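Local coordinates for protein dihydroorotase (PDB 2OGJ) that hydrolyses acetyl esters, deacetylating acetyl-(R)-mandelate in vitro, as a zinc-dependent member of the amidohydrolase family, at residues A131-G136 / D158-C163; R150-I155 / V191-K196. One frame throughout, in Å; residues are numbered along the deposited sequence.

Contact 1 of 2, residues A131-G136 / D158-C163; sequences AFLNLG and DRILEC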
loop_
_atom_site.group_PDB
_atom_site.type_symbol
_atom_site.label_atom_id
_atom_site.label_comp_id
_atom_site.label_asym_id
_atom_site.label_seq_id
_atom_site.Cartn_x
_atom_site.Cartn_y
_atom_site.Cartn_z
ATOM N N ALA A 131 17.642 -10.296 -26.144
ATOM C CA ALA A 131 17.216 -9.981 -24.800
ATOM C C ALA A 131 15.804 -10.428 -24.466
ATOM O O ALA A 131 14.917 -10.476 -25.323
ATOM C CB ALA A 131 17.334 -8.475 -24.573
ATOM N N PHE A 132 15.617 -10.770 -23.202
ATOM C CA PHE A 132 14.309 -11.126 -22.690
ATOM C C PHE A 132 13.855 -9.786 -22.118
ATOM O O PHE A 132 14.599 -9.152 -21.372
ATOM C CB PHE A 132 14.417 -12.153 -21.555
ATOM C CG PHE A 132 14.593 -13.579 -22.019
ATOM C CD1 PHE A 132 13.495 -14.352 -22.383
ATOM C CD2 PHE A 132 15.866 -14.157 -22.060
ATOM C CE1 PHE A 132 13.668 -15.689 -22.779
ATOM C CE2 PHE A 132 16.054 -15.496 -22.454
ATOM C CZ PHE A 132 14.962 -16.261 -22.812
ATOM N N LEU A 133 12.669 -9.329 -22.494
ATOM C CA LEU A 133 12.168 -8.070 -21.970
ATOM C C LEU A 133 11.535 -8.347 -20.608
ATOM O O LEU A 133 10.739 -9.270 -20.444
ATOM C CB LEU A 133 11.131 -7.467 -22.912
ATOM C CG LEU A 133 10.710 -6.012 -22.645
ATOM C CD1 LEU A 133 11.915 -5.105 -22.797
ATOM C CD2 LEU A 133 9.579 -5.603 -23.619
ATOM N N ASN A 134 11.907 -7.549 -19.619
ATOM C CA ASN A 134 11.361 -7.714 -18.286
ATOM C C ASN A 134 9.896 -7.286 -18.297
ATOM O O ASN A 134 9.531 -6.337 -18.982
ATOM C CB ASN A 134 12.146 -6.873 -17.282
ATOM C CG ASN A 134 11.948 -7.339 -15.861
ATOM O OD1 ASN A 134 10.827 -7.507 -15.397
ATOM N ND2 ASN A 134 13.044 -7.548 -15.159
ATOM N N LEU A 135 9.067 -8.014 -17.546
ATOM C CA LEU A 135 7.637 -7.740 -17.440
ATOM C C LEU A 135 7.501 -6.377 -16.769
ATOM O O LEU A 135 6.580 -5.610 -17.070
ATOM C CB LEU A 135 6.957 -8.816 -16.586
ATOM C CG LEU A 135 5.475 -9.134 -16.771
ATOM C CD1 LEU A 135 4.880 -9.461 -15.435
ATOM C CD2 LEU A 135 4.750 -7.974 -17.366
ATOM N N GLY A 136 8.429 -6.095 -15.860
ATOM C CA GLY A 136 8.440 -4.823 -15.159
ATOM C C GLY A 136 9.044 -3.732 -16.036
ATOM O O GLY A 136 9.966 -3.992 -16.795
ATOM N N ASP A 158 0.466 -2.317 -22.969
ATOM C CA ASP A 158 0.484 -1.611 -24.245
ATOM C C ASP A 158 1.907 -1.208 -24.639
ATOM O O ASP A 158 2.323 -1.405 -25.784
ATOM C CB ASP A 158 -0.436 -0.385 -24.186
ATOM C CG ASP A 158 -1.919 -0.743 -24.390
ATOM O OD1 ASP A 158 -2.774 -0.096 -23.738
ATOM O OD2 ASP A 158 -2.233 -1.648 -25.210
ATOM N N ARG A 159 2.666 -0.659 -23.694
ATOM C CA ARG A 159 4.030 -0.277 -24.005
ATOM C C ARG A 159 4.913 -1.507 -24.281
ATOM O O ARG A 159 5.837 -1.444 -25.097
ATOM C CB ARG A 159 4.594 0.588 -22.884
ATOM C CG ARG A 159 4.076 2.018 -22.924
ATOM C CD ARG A 159 4.832 2.912 -21.955
ATOM N NE ARG A 159 4.465 4.330 -22.058
ATOM C CZ ARG A 159 3.284 4.843 -21.702
ATOM N NH1 ARG A 159 2.325 4.053 -21.209
ATOM N NH2 ARG A 159 3.059 6.148 -21.836
ATOM N N ILE A 160 4.622 -2.627 -23.622
ATOM C CA ILE A 160 5.382 -3.839 -23.875
ATOM C C ILE A 160 5.074 -4.275 -25.310
ATOM O O ILE A 160 5.964 -4.648 -26.069
ATOM C CB ILE A 160 4.999 -4.969 -22.913
ATOM C CG1 ILE A 160 5.543 -4.668 -21.514
ATOM C CG2 ILE A 160 5.538 -6.283 -23.428
ATOM C CD1 ILE A 160 5.105 -5.669 -20.428
ATOM N N LEU A 161 3.805 -4.219 -25.691
ATOM C CA LEU A 161 3.446 -4.606 -27.053
ATOM C C LEU A 161 4.098 -3.654 -28.047
ATOM O O LEU A 161 4.580 -4.078 -29.096
ATOM C CB LEU A 161 1.924 -4.601 -27.257
ATOM C CG LEU A 161 1.085 -5.643 -26.513
ATOM C CD1 LEU A 161 -0.316 -5.659 -27.089
ATOM C CD2 LEU A 161 1.709 -7.011 -26.648
ATOM N N GLU A 162 4.104 -2.368 -27.714
ATOM C CA GLU A 162 4.704 -1.375 -28.591
ATOM C C GLU A 162 6.216 -1.655 -28.694
ATOM O O GLU A 162 6.765 -1.761 -29.790
ATOM C CB GLU A 162 4.433 0.033 -28.043
ATOM C CG GLU A 162 4.871 1.160 -28.966
ATOM C CD GLU A 162 5.000 2.488 -28.235
ATOM O OE1 GLU A 162 5.687 2.522 -27.187
ATOM O OE2 GLU A 162 4.427 3.493 -28.706
ATOM N N CYS A 163 6.873 -1.815 -27.543
ATOM C CA CYS A 163 8.312 -2.097 -27.497
ATOM C C CYS A 163 8.736 -3.331 -28.304
ATOM O O CYS A 163 9.733 -3.304 -29.015
ATOM C CB CYS A 163 8.782 -2.272 -26.044
ATOM S SG CYS A 163 10.582 -2.420 -25.857
#

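Contact 2 of 2, residues R150-I155 / V191-K196; sequences RDIKDI and VKLGKK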
loop_
_atom_site.group_PDB
_atom_site.type_symbol
_atom_site.label_atom_id
_atom_site.label_comp_id
_atom_site.label_asym_id
_atom_site.label_seq_id
_atom_site.Cartn_x
_atom_site.Cartn_y
_atom_site.Cartn_z
ATOM N N ARG A 150 6.663 -4.524 -8.229
ATOM C CA ARG A 150 6.062 -4.194 -6.941
ATOM C C ARG A 150 4.537 -4.173 -6.970
ATOM O O ARG A 150 3.901 -4.285 -5.916
ATOM C CB ARG A 150 6.589 -2.834 -6.456
ATOM C CG ARG A 150 8.087 -2.836 -6.201
ATOM C CD ARG A 150 8.639 -1.444 -5.987
ATOM N NE ARG A 150 7.980 -0.764 -4.883
ATOM C CZ ARG A 150 8.425 0.367 -4.346
ATOM N NH1 ARG A 150 9.529 0.934 -4.820
ATOM N NH2 ARG A 150 7.770 0.928 -3.336
ATOM N N ASP A 151 3.960 -4.028 -8.163
ATOM C CA ASP A 151 2.511 -3.992 -8.348
ATOM C C ASP A 151 2.177 -3.762 -9.825
ATOM O O ASP A 151 3.081 -3.687 -10.643
ATOM C CB ASP A 151 1.890 -2.901 -7.471
ATOM C CG ASP A 151 2.594 -1.574 -7.602
ATOM O OD1 ASP A 151 2.733 -1.080 -8.741
ATOM O OD2 ASP A 151 3.009 -1.023 -6.561
ATOM N N ILE A 152 0.898 -3.647 -10.179
ATOM C CA ILE A 152 0.546 -3.463 -11.587
ATOM C C ILE A 152 0.910 -2.146 -12.226
ATOM O O ILE A 152 0.772 -2.014 -13.432
ATOM C CB ILE A 152 -0.970 -3.683 -11.888
ATOM C CG1 ILE A 152 -1.802 -3.284 -10.677
ATOM C CG2 ILE A 152 -1.211 -5.098 -12.388
ATOM C CD1 ILE A 152 -1.778 -1.838 -10.390
ATOM N N LYS A 153 1.332 -1.155 -11.451
ATOM C CA LYS A 153 1.716 0.092 -12.092
ATOM C C LYS A 153 3.076 -0.160 -12.767
ATOM O O LYS A 153 3.477 0.556 -13.686
ATOM C CB LYS A 153 1.791 1.251 -11.081
ATOM C CG LYS A 153 0.483 1.487 -10.307
ATOM C CD LYS A 153 0.290 2.947 -9.817
ATOM C CE LYS A 153 1.401 3.476 -8.884
ATOM N NZ LYS A 153 1.476 2.760 -7.575
ATOM N N ASP A 154 3.766 -1.205 -12.318
ATOM C CA ASP A 154 5.058 -1.577 -12.875
ATOM C C ASP A 154 4.906 -2.304 -14.212
ATOM O O ASP A 154 5.877 -2.447 -14.948
ATOM C CB ASP A 154 5.819 -2.490 -11.914
ATOM C CG ASP A 154 6.269 -1.782 -10.663
ATOM O OD1 ASP A 154 7.103 -0.858 -10.778
ATOM O OD2 ASP A 154 5.798 -2.151 -9.564
ATOM N N ILE A 155 3.696 -2.767 -14.529
ATOM C CA ILE A 155 3.459 -3.494 -15.784
ATOM C C ILE A 155 2.645 -2.670 -16.780
ATOM O O ILE A 155 1.533 -2.275 -16.480
ATOM C CB ILE A 155 2.701 -4.811 -15.523
ATOM C CG1 ILE A 155 3.498 -5.679 -14.562
ATOM C CG2 ILE A 155 2.452 -5.547 -16.828
ATOM C CD1 ILE A 155 2.774 -6.937 -14.152
ATOM N N VAL A 191 3.058 -13.605 -12.774
ATOM C CA VAL A 191 3.465 -14.711 -13.643
ATOM C C VAL A 191 2.313 -15.030 -14.602
ATOM O O VAL A 191 2.537 -15.292 -15.795
ATOM C CB VAL A 191 3.791 -16.007 -12.843
ATOM C CG1 VAL A 191 4.334 -17.061 -13.780
ATOM C CG2 VAL A 191 4.788 -15.731 -11.748
ATOM N N LYS A 192 1.081 -15.025 -14.089
ATOM C CA LYS A 192 -0.050 -15.318 -14.957
ATOM C C LYS A 192 -0.139 -14.206 -15.987
ATOM O O LYS A 192 -0.271 -14.464 -17.183
ATOM C CB LYS A 192 -1.355 -15.430 -14.157
ATOM C CG LYS A 192 -1.410 -16.658 -13.225
ATOM C CD LYS A 192 -2.829 -17.208 -13.038
ATOM C CE LYS A 192 -3.491 -17.573 -14.403
ATOM N NZ LYS A 192 -2.697 -18.512 -15.302
ATOM N N LEU A 193 -0.032 -12.966 -15.524
ATOM C CA LEU A 193 -0.067 -11.810 -16.413
ATOM C C LEU A 193 1.027 -11.953 -17.452
ATOM O O LEU A 193 0.820 -11.698 -18.650
ATOM C CB LEU A 193 0.160 -10.531 -15.610
ATOM C CG LEU A 193 -1.081 -9.853 -15.040
ATOM C CD1 LEU A 193 -0.693 -8.946 -13.885
ATOM C CD2 LEU A 193 -1.754 -9.067 -16.154
ATOM N N GLY A 194 2.205 -12.347 -16.969
ATOM C CA GLY A 194 3.333 -12.540 -17.853
ATOM C C GLY A 194 2.962 -13.510 -18.952
ATOM O O GLY A 194 3.169 -13.231 -20.136
ATOM N N LYS A 195 2.400 -14.651 -18.564
ATOM C CA LYS A 195 2.007 -15.674 -19.520
ATOM C C LYS A 195 0.998 -15.147 -20.550
ATOM O O LYS A 195 1.048 -15.495 -21.735
ATOM C CB LYS A 195 1.441 -16.877 -18.766
ATOM C CG LYS A 195 1.135 -18.058 -19.660
ATOM C CD LYS A 195 2.392 -18.533 -20.357
ATOM C CE LYS A 195 2.063 -19.566 -21.404
ATOM N NZ LYS A 195 3.282 -20.053 -22.091
ATOM N N LYS A 196 0.090 -14.294 -20.089
ATOM C CA LYS A 196 -0.926 -13.715 -20.960
ATOM C C LYS A 196 -0.279 -12.894 -22.077
ATOM O O LYS A 196 -0.571 -13.115 -23.270
ATOM C CB LYS A 196 -1.874 -12.830 -20.145
ATOM C CG LYS A 196 -3.026 -12.231 -20.940
ATOM C CD LYS A 196 -4.038 -13.290 -21.337
ATOM C CE LYS A 196 -5.204 -12.698 -22.118
ATOM N NZ LYS A 196 -6.176 -13.777 -22.412
#

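Contact 1 of 2, residues A131-G136 / D158-C163
Ile160 reaches from helix 157-165 into the angle between Leu133 and Leu135 and meets each with a different branch. Its CD1 lies 3.8 Å from Leu135 CD2 and also 3.7 Å from the backbone oxygen Leu135 O, while its CG2 stands 4.1 Å from Leu133 CD2. The first torsion explains the division: at chi1 -72° CG1 is set opposite the carbonyl carbon and carries CD1 toward Leu135, leaving CG2 opposite the backbone N, over Leu133. One helical turn on, Cys163 flanks the same methyl, with Leu133 CD2 4.0 Å from Cys163 SG, so that a single leucine methyl serves both helix residues. The CB of Leu133 points toward the helix; the CB of Leu135 starts away from it, and CD2 supplies the return.

Strand 128-132, helix 157-165 and strand 171-173 form a beta-alpha-beta unit of the TIM barrel, and the contact joins Leu133 and Leu135 to the helix of that unit. No hydrogen bond links the two segments, and together they bury 192 Å², chiefly through apolar side chains, with one methyl also against a backbone oxygen. Neighbouring helices add side chains: Phe114 lies against Leu133 and Cys163, and Ile197 against Leu135 and Ile160.

The turn after the strand is secured separately. Asn134 OD1 accepts from Gly136 N at 2.8 Å, an Asx turn in which the donor is tilted 26° from the carbonyl plane, while Asn134 ND2 is held by Gly107 O and Glu148.

Away from this packing, Asp158, Arg159 and Glu162 are exposed and Arg159 forms a salt bridge with Asp156, while Leu161 packs on Leu201 and on Ser237 of a second subunit.

Contact 2 of 2, residues R150-I155 / V191-K196
The loop that leads from strand 128-132 to helix 157-165 of the TIM barrel rests here on a neighbouring barrel helix, 189-201, through the side chain of Leu193. One methyl makes the whole junction: Leu193 CD1 is 4.0 Å from Ile155 CD1 and 4.2 Å from Ile152 CG2. Leu193 sends its side chain toward the loop, with CG opposite the carbonyl carbon (chi1 -89°), and Ile155 answers with the end of its longer branch, so the two meet methyl to methyl. Ile152 offers its short branch instead; the rest of its side chain leads away from the helix. Only 93 Å² is buried between the segments, and no hydrogen bond crosses, which marks a light apolar touch.

The loop keeps its shape by its own polar bonds. Asp151 OD1 accepts from Lys153 N at 3.1 Å, forming an Asx turn in which the donor approaches the anti side of the carboxylate, 18° out of its plane. Asp154 OD2 receives two weak bonds, from Arg150 N at 2.9 Å and from Asp151 N at 3.0 Å, both well bent. Ser137 hydrogen-bonds to Asp154 O, tying the turn to the residues that follow the strand.

Other subunits also reach this region. Arg150 forms a salt bridge with Asp151 of a third subunit, and Lys196, on the helix, pairs with Asp217 and Asp244 of a second. Within the chain, Ile155 also touches Leu135 and Ile152 touches Trp186.

Lying away from the zinc ligands, the contact sets the loop between a barrel strand and its helix against helix 189-201, within the TIM barrel of an amidohydrolase.

Overall arrangement
From the N terminus, strand 128-132 runs into 131-136, the first half of contact 1; the loop then reaches 150-155, the first half of contact 2. Helix 157-165 follows and closes contact 1 at 158-163, spanning 21 intervening residues. The chain continues through strand 171-173 to helix 189-201, where 191-196 closes contact 2 after 35. The segments alternate, so the two closures cross rather than nest. Their centres are about 11 Å apart, and they touch: Leu135 CG lies 4.2 Å from Gly194 CA. Segment 131-136, the connecting loop and helices 157-165 and 189-201 are thereby joined, and both contacts reach the second subunit.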